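SidF, inhibitor of growth family, member 3 (Legionella pneumophila subsp. pneumophila, PDB 4FYE) is a phosphoinositide phosphatase that probably removes the 3-phosphate of phosphatidylinositol 3,4,5-trisphosphate. Local coordinates at residues Leu352-Gln366 against Val408-Phe422. The protein carries 1 engineered substitution. Sequence-based numbering, arbitrary orientation.
Sequences LSVTECYTQVVTAGQ and VGYQARMSSWGVNWF
E356 reaches along the sheet to Y410, two residues before its own register partner A412. Its CG lies anti to the backbone N (chi1 -178°) and the chain stays extended. E356 CB packs 3.7 Å from Y410 CE1, CG follows near the phenol oxygen, and CD lies 3.6 Å from Y410 OH. At the tip, OE2 accepts a hydrogen bond from Y410 OH at 2.6 Å. OE2 sits at the edge of the ring, in its plane, but the hydroxyl meets it from above the carboxylate plane. Carboxylate and ring are turned 67° apart. OE2 also takes a hydrogen bond from Q298 of helix 284-311. OE1 makes a salt bridge with R273 and a hydrogen bond with T643 of strand 641-645.

The strands run parallel, at the centre of a four-stranded mixed sheet. E356 N bonds to Q411 O, and E356 O takes R413 N at 2.8 Å. Further along the same face, M414 CE is 3.7 Å from Y358 CE2, and M414 SD makes an oblique Met-aromatic contact with the ring. Q360 OE1 accepts S416 OG at 2.8 Å.

Beyond the strands, water 2 bridges V361 O and V419 N, and Q366 CG makes an off-centre CH-pi contact with F422.

The E356 carboxylate is buried but well supplied with donors. The R273 salt bridge is likely to keep it ionised, with Y410 fixing one oxygen across the strands.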
ATOM      1  N   LEU A 352       4.585 -19.923 -12.518  1.00 54.52           N
ATOM      2  CA  LEU A 352       3.985 -18.985 -11.606  1.00 53.95           C
ATOM      3  C   LEU A 352       3.919 -17.694 -12.314  1.00 57.12           C
ATOM      4  O   LEU A 352       4.877 -17.348 -13.037  1.00 55.01           O
ATOM      5  CB  LEU A 352       4.855 -18.787 -10.404  1.00 53.84           C
ATOM      6  CG  LEU A 352       4.394 -19.501  -9.139  1.00 62.30           C
ATOM      7  CD1 LEU A 352       3.504 -20.703  -9.406  1.00 62.86           C
ATOM      8  CD2 LEU A 352       5.638 -19.928  -8.373  1.00 64.59           C
ATOM      9  N   SER A 353       2.805 -16.981 -12.144  1.00 50.03           N
ATOM     10  CA  SER A 353       2.827 -15.662 -12.679  1.00 57.60           C
ATOM     11  C   SER A 353       2.011 -14.718 -11.883  1.00 53.34           C
ATOM     12  O   SER A 353       1.046 -15.083 -11.244  1.00 56.16           O
ATOM     13  CB  SER A 353       2.503 -15.597 -14.196  1.00 61.16           C
ATOM     14  OG  SER A 353       1.408 -16.371 -14.489  1.00 68.32           O
ATOM     15  N   VAL A 354       2.416 -13.474 -11.955  1.00 50.03           N
ATOM     16  CA  VAL A 354       1.999 -12.574 -11.008  1.00 50.74           C
ATOM     17  C   VAL A 354       1.657 -11.361 -11.781  1.00 50.72           C
ATOM     18  O   VAL A 354       2.303 -11.092 -12.767  1.00 51.90           O
ATOM     19  CB  VAL A 354       3.179 -12.444 -10.047  1.00 49.03           C
ATOM     20  CG1 VAL A 354       3.920 -11.144 -10.170  1.00 46.23           C
ATOM     21  CG2 VAL A 354       2.723 -12.810  -8.660  1.00 47.16           C
ATOM     22  N   THR A 355       0.608 -10.653 -11.381  1.00 51.46           N
ATOM     23  CA  THR A 355       0.372  -9.315 -11.976  1.00 48.07           C
ATOM     24  C   THR A 355       0.225  -8.173 -10.984  1.00 48.75           C
ATOM     25  O   THR A 355      -0.560  -8.232 -10.054  1.00 45.58           O
ATOM     26  CB  THR A 355      -0.595  -9.296 -13.195  1.00 52.80           C
ATOM     27  OG1 THR A 355      -1.436  -8.120 -13.186  1.00 57.12           O
ATOM     28  CG2 THR A 355      -1.395 -10.571 -13.372  1.00 49.34           C
ATOM     29  N   GLU A 356       1.061  -7.149 -11.137  1.00 49.92           N
ATOM     30  CA  GLU A 356       1.025  -6.035 -10.226  1.00 47.51           C
ATOM     31  C   GLU A 356       0.311  -4.830 -10.815  1.00 48.08           C
ATOM     32  O   GLU A 356       0.628  -4.423 -11.930  1.00 50.19           O
ATOM     33  CB  GLU A 356       2.427  -5.642  -9.831  1.00 48.70           C
ATOM     34  CG  GLU A 356       2.462  -4.499  -8.834  1.00 43.02           C
ATOM     35  CD  GLU A 356       3.860  -3.858  -8.639  1.00 49.50           C
ATOM     36  OE1 GLU A 356       3.906  -2.888  -7.834  1.00 43.77           O
ATOM     37  OE2 GLU A 356       4.902  -4.312  -9.233  1.00 47.39           O
ATOM     38  N   CYS A 357      -0.639  -4.260 -10.055  1.00 47.49           N
ATOM     39  CA  CYS A 357      -1.284  -2.992 -10.415  1.00 48.17           C
ATOM     40  C   CYS A 357      -0.884  -1.907  -9.389  1.00 45.80           C
ATOM     41  O   CYS A 357      -1.345  -1.889  -8.243  1.00 51.39           O
ATOM     42  CB  CYS A 357      -2.814  -3.151 -10.469  1.00 49.91           C
ATOM     43  SG  CYS A 357      -3.692  -1.565 -10.781  1.00 56.41           S
ATOM     44  N   TYR A 358      -0.002  -1.019  -9.785  1.00 46.14           N
ATOM     45  CA  TYR A 358       0.518  -0.028  -8.858  1.00 43.42           C
ATOM     46  C   TYR A 358      -0.299   1.254  -9.045  1.00 42.44           C
ATOM     47  O   TYR A 358      -0.156   1.922 -10.033  1.00 48.54           O
ATOM     48  CB  TYR A 358       2.031   0.130  -9.115  1.00 39.08           C
ATOM     49  CG  TYR A 358       2.690   1.206  -8.321  1.00 42.54           C
ATOM     50  CD1 TYR A 358       2.337   1.452  -6.997  1.00 41.22           C
ATOM     51  CD2 TYR A 358       3.710   1.964  -8.869  1.00 40.79           C
ATOM     52  CE1 TYR A 358       2.967   2.460  -6.269  1.00 42.27           C
ATOM     53  CE2 TYR A 358       4.307   2.988  -8.162  1.00 42.20           C
ATOM     54  CZ  TYR A 358       3.936   3.244  -6.870  1.00 45.47           C
ATOM     55  OH  TYR A 358       4.577   4.264  -6.164  1.00 54.29           O
ATOM     56  N   THR A 359      -1.220   1.595  -8.157  1.00 44.02           N
ATOM     57  CA  THR A 359      -1.854   2.917  -8.351  1.00 43.55           C
ATOM     58  C   THR A 359      -1.090   3.969  -7.536  1.00 42.85           C
ATOM     59  O   THR A 359      -1.259   4.105  -6.337  1.00 43.51           O
ATOM     60  CB  THR A 359      -3.338   2.916  -8.035  1.00 41.52           C
ATOM     61  OG1 THR A 359      -3.487   2.301  -6.801  1.00 39.02           O
ATOM     62  CG2 THR A 359      -4.142   2.032  -9.095  1.00 46.44           C
ATOM     63  N   GLN A 360      -0.214   4.690  -8.215  1.00 40.67           N
ATOM     64  CA  GLN A 360       0.595   5.699  -7.541  1.00 40.06           C
ATOM     65  C   GLN A 360      -0.202   7.001  -7.444  1.00 41.18           C
ATOM     66  O   GLN A 360      -1.086   7.279  -8.290  1.00 41.83           O
ATOM     67  CB  GLN A 360       1.848   5.927  -8.374  1.00 39.79           C
ATOM     68  CG  GLN A 360       2.920   6.758  -7.740  1.00 41.67           C
ATOM     69  CD  GLN A 360       4.082   7.005  -8.717  1.00 50.09           C
ATOM     70  OE1 GLN A 360       3.885   7.452  -9.879  1.00 47.34           O
ATOM     71  NE2 GLN A 360       5.304   6.731  -8.245  1.00 46.92           N
ATOM     72  N   VAL A 361       0.156   7.822  -6.464  1.00 38.59           N
ATOM     73  CA  VAL A 361      -0.662   8.946  -6.070  1.00 42.56           C
ATOM     74  C   VAL A 361       0.154  10.252  -5.709  1.00 43.07           C
ATOM     75  O   VAL A 361      -0.361  11.224  -5.239  1.00 45.60           O
ATOM     76  CB  VAL A 361      -1.611   8.368  -5.001  1.00 43.55           C
ATOM     77  CG1 VAL A 361      -1.359   8.913  -3.640  1.00 39.85           C
ATOM     78  CG2 VAL A 361      -3.053   8.336  -5.471  1.00 46.72           C
ATOM     79  N   VAL A 362       1.446  10.217  -5.980  1.00 47.57           N
ATOM     80  CA  VAL A 362       2.428  11.333  -6.099  1.00 45.47           C
ATOM     81  C   VAL A 362       2.060  12.347  -7.217  1.00 44.38           C
ATOM     82  O   VAL A 362       1.228  12.084  -8.029  1.00 47.13           O
ATOM     83  CB  VAL A 362       3.740  10.575  -6.430  1.00 49.60           C
ATOM     84  CG1 VAL A 362       4.459  11.069  -7.672  1.00 56.30           C
ATOM     85  CG2 VAL A 362       4.599  10.225  -5.205  1.00 43.39           C
ATOM     86  N   THR A 363       2.587  13.563  -7.222  1.00 46.97           N
ATOM     87  CA  THR A 363       2.406  14.392  -8.405  1.00 45.20           C
ATOM     88  C   THR A 363       3.746  14.526  -9.180  1.00 47.07           C
ATOM     89  O   THR A 363       4.610  15.378  -8.906  1.00 47.59           O
ATOM     90  CB  THR A 363       1.418  15.621  -8.275  1.00 47.59           C
ATOM     91  OG1 THR A 363       1.708  16.704  -9.218  1.00 46.65           O
ATOM     92  CG2 THR A 363       1.288  16.122  -6.984  1.00 37.07           C
ATOM     93  N   ALA A 364       3.890  13.595 -10.112  1.00 46.34           N
ATOM     94  CA  ALA A 364       5.085  13.403 -10.883  1.00 45.36           C
ATOM     95  C   ALA A 364       5.563  14.666 -11.512  1.00 46.86           C
ATOM     96  O   ALA A 364       6.783  14.841 -11.672  1.00 53.40           O
ATOM     97  CB  ALA A 364       4.802  12.399 -11.962  1.00 50.38           C
ATOM     98  N   GLY A 365       4.656  15.569 -11.899  1.00 44.61           N
ATOM     99  CA  GLY A 365       5.152  16.810 -12.577  1.00 46.56           C
ATOM    100  C   GLY A 365       5.559  18.011 -11.738  1.00 45.12           C
ATOM    101  O   GLY A 365       5.970  18.999 -12.277  1.00 47.98           O
ATOM    102  N   GLN A 366       5.382  17.937 -10.421  1.00 42.86           N
ATOM    103  CA  GLN A 366       5.498  19.082  -9.501  1.00 43.20           C
ATOM    104  C   GLN A 366       6.839  19.760  -9.571  1.00 47.96           C
ATOM    105  O   GLN A 366       7.852  19.113  -9.639  1.00 46.58           O
ATOM    106  CB  GLN A 366       5.332  18.591  -8.093  1.00 44.68           C
ATOM    107  CG  GLN A 366       4.872  19.636  -7.121  1.00 45.35           C
ATOM    108  CD  GLN A 366       4.588  19.076  -5.767  1.00 44.79           C
ATOM    109  OE1 GLN A 366       5.021  19.649  -4.770  1.00 51.74           O
ATOM    110  NE2 GLN A 366       3.827  17.972  -5.703  1.00 39.92           N
ATOM    111  N   VAL A 408       9.422 -16.656 -11.932  1.00 47.48           N
ATOM    112  CA  VAL A 408       8.030 -16.183 -11.771  1.00 45.02           C
ATOM    113  C   VAL A 408       7.716 -15.175 -12.880  1.00 47.91           C
ATOM    114  O   VAL A 408       8.469 -14.228 -13.041  1.00 52.48           O
ATOM    115  CB  VAL A 408       7.758 -15.430 -10.460  1.00 42.51           C
ATOM    116  CG1 VAL A 408       6.327 -14.835 -10.492  1.00 39.91           C
ATOM    117  CG2 VAL A 408       7.828 -16.358  -9.226  1.00 39.95           C
ATOM    118  N   GLY A 409       6.590 -15.368 -13.603  1.00 49.76           N
ATOM    119  CA  GLY A 409       6.114 -14.491 -14.688  1.00 48.56           C
ATOM    120  C   GLY A 409       5.628 -13.158 -14.105  1.00 53.50           C
ATOM    121  O   GLY A 409       5.069 -13.132 -13.004  1.00 58.79           O
ATOM    122  N   TYR A 410       5.863 -12.043 -14.804  1.00 50.88           N
ATOM    123  CA  TYR A 410       5.413 -10.707 -14.324  1.00 48.22           C
ATOM    124  C   TYR A 410       4.635  -9.908 -15.374  1.00 51.41           C
ATOM    125  O   TYR A 410       4.911  -9.983 -16.567  1.00 50.99           O
ATOM    126  CB  TYR A 410       6.574  -9.924 -13.720  1.00 45.04           C
ATOM    127  CG  TYR A 410       6.233  -8.574 -13.145  1.00 46.17           C
ATOM    128  CD1 TYR A 410       5.741  -8.429 -11.833  1.00 48.48           C
ATOM    129  CD2 TYR A 410       6.428  -7.410 -13.920  1.00 47.23           C
ATOM    130  CE1 TYR A 410       5.438  -7.158 -11.332  1.00 47.37           C
ATOM    131  CE2 TYR A 410       6.168  -6.159 -13.423  1.00 47.62           C
ATOM    132  CZ  TYR A 410       5.677  -6.026 -12.154  1.00 46.03           C
ATOM    133  OH  TYR A 410       5.389  -4.769 -11.746  1.00 47.71           O
ATOM    134  N   GLN A 411       3.600  -9.211 -14.924  1.00 50.96           N
ATOM    135  CA  GLN A 411       2.833  -8.296 -15.753  1.00 51.93           C
ATOM    136  C   GLN A 411       2.586  -7.040 -14.929  1.00 54.57           C
ATOM    137  O   GLN A 411       2.090  -7.123 -13.809  1.00 51.18           O
ATOM    138  CB  GLN A 411       1.494  -8.902 -16.154  1.00 56.96           C
ATOM    139  CG  GLN A 411       1.623 -10.118 -17.068  1.00 70.43           C
ATOM    140  CD  GLN A 411       0.308 -10.477 -17.749  1.00 80.68           C
ATOM    141  OE1 GLN A 411      -0.394 -11.396 -17.309  1.00 84.83           O
ATOM    142  NE2 GLN A 411      -0.035  -9.750 -18.822  1.00 79.19           N
ATOM    143  N   ALA A 412       2.932  -5.899 -15.505  1.00 52.74           N
ATOM    144  CA  ALA A 412       2.782  -4.613 -14.919  1.00 54.09           C
ATOM    145  C   ALA A 412       1.529  -3.819 -15.370  1.00 58.89           C
ATOM    146  O   ALA A 412       1.091  -3.856 -16.529  1.00 55.84           O
ATOM    147  CB  ALA A 412       3.982  -3.805 -15.288  1.00 51.92           C
ATOM    148  N   ARG A 413       0.965  -3.089 -14.424  1.00 54.99           N
ATOM    149  CA  ARG A 413       0.030  -2.067 -14.754  1.00 54.53           C
ATOM    150  C   ARG A 413       0.299  -0.928 -13.749  1.00 52.74           C
ATOM    151  O   ARG A 413       0.280  -1.113 -12.532  1.00 45.06           O
ATOM    152  CB  ARG A 413      -1.421  -2.554 -14.643  1.00 58.86           C
ATOM    153  CG  ARG A 413      -1.793  -3.890 -15.277  1.00 55.04           C
ATOM    154  CD  ARG A 413      -2.153  -3.562 -16.666  1.00 60.90           C
ATOM    155  NE  ARG A 413      -2.751  -4.664 -17.358  1.00 66.02           N
ATOM    156  CZ  ARG A 413      -2.072  -5.440 -18.194  1.00 68.73           C
ATOM    157  NH1 ARG A 413      -0.773  -5.225 -18.366  1.00 64.03           N
ATOM    158  NH2 ARG A 413      -2.691  -6.416 -18.860  1.00 60.36           N
ATOM    159  N   MET A 414       0.536   0.261 -14.275  1.00 49.84           N
ATOM    160  CA  MET A 414       0.925   1.311 -13.447  1.00 49.75           C
ATOM    161  C   MET A 414       0.160   2.515 -13.845  1.00 51.79           C
ATOM    162  O   MET A 414       0.128   2.811 -15.035  1.00 51.45           O
ATOM    163  CB  MET A 414       2.391   1.604 -13.575  1.00 46.86           C
ATOM    164  CG  MET A 414       2.644   2.803 -12.678  1.00 48.75           C
ATOM    165  SD  MET A 414       4.363   3.142 -12.622  0.62 42.59           S
ATOM    166  CE  MET A 414       4.512   4.522 -11.558  1.00 44.47           C
ATOM    167  N   SER A 415      -0.439   3.205 -12.853  1.00 47.84           N
ATOM    168  CA  SER A 415      -1.067   4.533 -13.088  1.00 49.59           C
ATOM    169  C   SER A 415      -0.513   5.591 -12.157  1.00 47.27           C
ATOM    170  O   SER A 415       0.001   5.281 -11.117  1.00 50.00           O
ATOM    171  CB  SER A 415      -2.594   4.484 -12.957  1.00 52.00           C
ATOM    172  OG  SER A 415      -3.014   4.042 -11.676  1.00 53.27           O
ATOM    173  N   SER A 416      -0.622   6.860 -12.499  1.00 48.98           N
ATOM    174  CA  SER A 416      -0.087   7.836 -11.599  1.00 44.26           C
ATOM    175  C   SER A 416      -0.919   9.077 -11.677  1.00 46.48           C
ATOM    176  O   SER A 416      -0.769   9.869 -12.605  1.00 47.15           O
ATOM    177  CB  SER A 416       1.332   8.110 -11.977  1.00 48.43           C
ATOM    178  OG  SER A 416       1.875   9.023 -11.058  1.00 51.80           O
ATOM    179  N   TRP A 417      -1.834   9.253 -10.724  1.00 43.13           N
ATOM    180  CA  TRP A 417      -2.684  10.435 -10.779  1.00 42.04           C
ATOM    181  C   TRP A 417      -2.640  11.058  -9.441  1.00 42.11           C
ATOM    182  O   TRP A 417      -3.057  10.424  -8.440  1.00 38.34           O
ATOM    183  CB  TRP A 417      -4.121  10.060 -11.021  1.00 44.36           C
ATOM    184  CG  TRP A 417      -4.519   9.673 -12.412  1.00 47.05           C
ATOM    185  CD1 TRP A 417      -4.632  10.512 -13.535  1.00 50.58           C
ATOM    186  CD2 TRP A 417      -4.985   8.365 -12.856  1.00 43.98           C
ATOM    187  NE1 TRP A 417      -5.072   9.795 -14.623  1.00 50.99           N
ATOM    188  CE2 TRP A 417      -5.320   8.510 -14.282  1.00 48.85           C
ATOM    189  CE3 TRP A 417      -5.152   7.149 -12.251  1.00 43.45           C
ATOM    190  CZ2 TRP A 417      -5.780   7.455 -15.039  1.00 48.35           C
ATOM    191  CZ3 TRP A 417      -5.622   6.079 -13.013  1.00 47.53           C
ATOM    192  CH2 TRP A 417      -5.911   6.220 -14.377  1.00 49.33           C
ATOM    193  N   GLY A 418      -2.235  12.335  -9.429  1.00 40.55           N
ATOM    194  CA  GLY A 418      -1.876  13.035  -8.202  1.00 36.80           C
ATOM    195  C   GLY A 418      -3.050  13.352  -7.299  1.00 37.34           C
ATOM    196  O   GLY A 418      -4.228  13.372  -7.752  1.00 38.00           O
ATOM    197  N   VAL A 419      -2.744  13.678  -6.036  1.00 34.06           N
ATOM    198  CA  VAL A 419      -3.793  13.965  -5.116  1.00 37.15           C
ATOM    199  C   VAL A 419      -3.557  15.284  -4.312  1.00 41.23           C
ATOM    200  O   VAL A 419      -4.460  15.820  -3.656  1.00 42.57           O
ATOM    201  CB  VAL A 419      -3.869  12.631  -4.319  1.00 39.06           C
ATOM    202  CG1 VAL A 419      -3.227  12.689  -3.019  1.00 32.15           C
ATOM    203  CG2 VAL A 419      -5.138  11.816  -4.506  1.00 36.41           C
ATOM    204  N   ASN A 420      -2.336  15.813  -4.332  1.00 41.22           N
ATOM    205  CA  ASN A 420      -2.052  16.987  -3.499  1.00 39.25           C
ATOM    206  C   ASN A 420      -2.465  18.263  -4.264  1.00 40.63           C
ATOM    207  O   ASN A 420      -3.191  18.223  -5.239  1.00 45.56           O
ATOM    208  CB  ASN A 420      -0.585  17.034  -3.096  1.00 33.68           C
ATOM    209  CG  ASN A 420       0.309  17.311  -4.302  1.00 38.68           C
ATOM    210  OD1 ASN A 420       1.549  17.255  -4.225  1.00 38.37           O
ATOM    211  ND2 ASN A 420      -0.316  17.612  -5.425  1.00 31.22           N
ATOM    212  N   TRP A 421      -2.054  19.419  -3.779  1.00 42.21           N
ATOM    213  CA  TRP A 421      -2.561  20.669  -4.318  1.00 39.48           C
ATOM    214  C   TRP A 421      -2.050  20.876  -5.736  1.00 42.34           C
ATOM    215  O   TRP A 421      -2.590  21.649  -6.509  1.00 45.80           O
ATOM    216  CB  TRP A 421      -2.178  21.779  -3.386  1.00 39.24           C
ATOM    217  CG  TRP A 421      -2.778  23.133  -3.742  1.00 50.92           C
ATOM    218  CD1 TRP A 421      -4.048  23.635  -3.437  1.00 52.93           C
ATOM    219  CD2 TRP A 421      -2.152  24.188  -4.534  1.00 53.06           C
ATOM    220  NE1 TRP A 421      -4.237  24.890  -3.969  1.00 47.18           N
ATOM    221  CE2 TRP A 421      -3.117  25.293  -4.593  1.00 55.94           C
ATOM    222  CE3 TRP A 421      -0.914  24.338  -5.147  1.00 56.55           C
ATOM    223  CZ2 TRP A 421      -2.835  26.477  -5.268  1.00 58.50           C
ATOM    224  CZ3 TRP A 421      -0.638  25.548  -5.819  1.00 61.61           C
ATOM    225  CH2 TRP A 421      -1.577  26.578  -5.875  1.00 60.26           C
ATOM    226  N   PHE A 422      -0.991  20.185  -6.116  1.00 43.12           N
ATOM    227  CA  PHE A 422      -0.428  20.354  -7.427  1.00 44.03           C
ATOM    228  C   PHE A 422      -0.966  19.390  -8.456  1.00 44.12           C
ATOM    229  O   PHE A 422      -0.533  19.445  -9.565  1.00 47.31           O
ATOM    230  CB  PHE A 422       1.115  20.393  -7.389  1.00 46.22           C
ATOM    231  CG  PHE A 422       1.694  21.435  -6.395  1.00 47.28           C
ATOM    232  CD1 PHE A 422       1.984  22.734  -6.811  1.00 49.74           C
ATOM    233  CD2 PHE A 422       1.987  21.093  -5.054  1.00 43.95           C
ATOM    234  CE1 PHE A 422       2.517  23.689  -5.909  1.00 51.46           C
ATOM    235  CE2 PHE A 422       2.528  22.019  -4.164  1.00 46.18           C
ATOM    236  CZ  PHE A 422       2.778  23.322  -4.579  1.00 52.92           C
TER
HETATM  237  O   HOH W   1      -3.012   6.103  -9.425  1.00 49.35           O
HETATM  238  O   HOH W   2      -0.097  13.941  -5.108  1.00 39.46           O